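Local coordinates for protein enoyl-CoA hydratase, EchA12_1 (Mycobacterium marinum M, PDB 3QRE) that probably hydrates enoyl-CoA thioesters in fatty acid metabolism, at residues 176-179 / 180-184. Residues are numbered along the deposited sequence; the frame is centred on the assembly and turned at random.
Sequences FGIS and WILPR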
loop_
_atom_site.group_PDB
_atom_site.type_symbol
_atom_site.label_atom_id
_atom_site.label_comp_id
_atom_site.label_asym_id
_atom_site.label_seq_id
_atom_site.Cartn_x
_atom_site.Cartn_y
_atom_site.Cartn_z
ATOM N N PHE A 176 12.193 -13.807 6.221
ATOM C CA PHE A 176 11.329 -13.911 5.039
ATOM C C PHE A 176 9.977 -14.581 5.356
ATOM O O PHE A 176 9.301 -15.064 4.448
ATOM C CB PHE A 176 12.024 -14.613 3.858
ATOM C CG PHE A 176 13.342 -13.994 3.452
ATOM C CD1 PHE A 176 14.549 -14.618 3.782
ATOM C CD2 PHE A 176 13.380 -12.814 2.748
ATOM C CE1 PHE A 176 15.771 -14.062 3.428
ATOM C CE2 PHE A 176 14.598 -12.240 2.385
ATOM C CZ PHE A 176 15.798 -12.868 2.731
ATOM N N GLY A 177 9.593 -14.617 6.634
ATOM C CA GLY A 177 8.284 -15.139 7.023
ATOM C C GLY A 177 7.180 -14.076 7.008
ATOM O O GLY A 177 7.253 -13.103 6.261
ATOM N N ILE A 178 6.163 -14.257 7.849
ATOM C CA ILE A 178 5.008 -13.355 7.905
ATOM C C ILE A 178 5.394 -11.885 8.223
ATOM O O ILE A 178 4.757 -10.941 7.734
ATOM C CB ILE A 178 3.997 -13.839 8.968
ATOM C CG1 ILE A 178 2.647 -13.140 8.804
ATOM C CG2 ILE A 178 4.568 -13.609 10.418
ATOM C CD1 ILE A 178 1.916 -13.503 7.520
ATOM N N SER A 179 6.429 -11.668 9.025
ATOM C CA SER A 179 6.749 -10.283 9.405
ATOM C C SER A 179 7.442 -9.569 8.242
ATOM O O SER A 179 7.568 -8.352 8.242
ATOM C CB SER A 179 7.605 -10.244 10.652
ATOM O OG SER A 179 8.904 -10.690 10.315
ATOM N N TRP A 180 7.857 -10.350 7.249
ATOM C CA TRP A 180 8.391 -9.845 5.992
ATOM C C TRP A 180 7.251 -9.593 4.978
ATOM O O TRP A 180 7.044 -8.449 4.546
ATOM C CB TRP A 180 9.402 -10.856 5.437
ATOM C CG TRP A 180 10.031 -10.480 4.139
ATOM C CD1 TRP A 180 11.018 -9.537 3.950
ATOM C CD2 TRP A 180 9.771 -11.052 2.835
ATOM N NE1 TRP A 180 11.370 -9.488 2.617
ATOM C CE2 TRP A 180 10.631 -10.405 1.915
ATOM C CE3 TRP A 180 8.897 -12.037 2.361
ATOM C CZ2 TRP A 180 10.645 -10.716 0.547
ATOM C CZ3 TRP A 180 8.913 -12.347 0.989
ATOM C CH2 TRP A 180 9.791 -11.695 0.111
ATOM N N ILE A 181 6.509 -10.648 4.610
ATOM C CA ILE A 181 5.494 -10.532 3.562
ATOM C C ILE A 181 4.295 -9.639 3.931
ATOM O O ILE A 181 3.864 -8.803 3.135
ATOM C CB ILE A 181 5.042 -11.958 3.032
ATOM C CG1 ILE A 181 4.251 -11.841 1.707
ATOM C CG2 ILE A 181 4.346 -12.820 4.144
ATOM C CD1 ILE A 181 5.084 -11.121 0.593
ATOM N N LEU A 182 3.759 -9.783 5.141
ATOM C CA LEU A 182 2.560 -9.031 5.533
ATOM C C LEU A 182 2.660 -7.520 5.346
ATOM O O LEU A 182 1.802 -6.945 4.650
ATOM C CB LEU A 182 2.104 -9.376 6.957
ATOM C CG LEU A 182 0.702 -8.897 7.378
ATOM C CD1 LEU A 182 -0.355 -9.172 6.268
ATOM C CD2 LEU A 182 0.289 -9.516 8.742
ATOM N N PRO A 183 3.677 -6.855 5.965
ATOM C CA PRO A 183 3.701 -5.411 5.744
ATOM C C PRO A 183 4.006 -5.012 4.284
ATOM O O PRO A 183 3.537 -3.958 3.830
ATOM C CB PRO A 183 4.784 -4.898 6.725
ATOM C CG PRO A 183 5.639 -6.065 7.012
ATOM C CD PRO A 183 4.769 -7.295 6.857
ATOM N N ARG A 184 4.749 -5.850 3.558
ATOM C CA ARG A 184 5.031 -5.584 2.131
ATOM C C ARG A 184 3.799 -5.611 1.251
ATOM O O ARG A 184 3.685 -4.794 0.323
ATOM C CB ARG A 184 6.131 -6.511 1.586
ATOM C CG ARG A 184 7.523 -5.896 1.842
ATOM C CD ARG A 184 8.619 -6.930 1.781
ATOM N NE ARG A 184 9.917 -6.367 2.165
ATOM C CZ ARG A 184 10.282 -6.098 3.421
ATOM N NH1 ARG A 184 11.472 -5.576 3.643
ATOM N NH2 ARG A 184 9.456 -6.344 4.458
HETATM O O HOH W 1 9.165 -6.103 7.912
#
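G177 O, at the N-cap of helix 178-185, accepts hydrogen bonds from the N-H groups of both W180 and I181. The bond from I181 N, 3.1 Å from G177 O, is nearly straight and closes the first alpha-helical turn. W180 N also reaches G177 O, at 3.0 Å, but bent (139°) and from above the carbonyl plane. The next turn is closed by L182 N, 3.0 Å from I178 O. There the series breaks: P183 has no N-H to give, the helix kinks, and the proline ring instead sets its CG 3.2 Å from S179 O. S179 O is also hydrogen-bonded to a water, 2.8 Å away, and the same water takes a weak bond from R184 NH2. R184 NH2 also donates to W180 O, at 3.2 Å, which ties the guanidinium back over the preceding turn and lays one of its faces across CD1 of the W180 indole. With CG anti to the backbone N (chi1 180°), that indole swings back toward F176. CD of R184 lies over one indole face, and the edge of F176 meets the opposite face in a T-shaped pair: planes at 79°, F176 CD2 3.7 Å from W180 CE2. H124 adds a third ring, stacked on F176 and edge-to-face with W180. On another side of the helix, I178 CD1 runs alongside L182, 4.2 Å from L182 CB; both residues pack against L150 of helix 144-151, where I181 touches M151, while L182 and P183 also meet A191 of helix 188-197. W188 of a second subunit packs on W180, I181 and R184, and Q247 of a third subunit on S179, so this short helix is wedged between two helices of its own chain and the trimer interfaces.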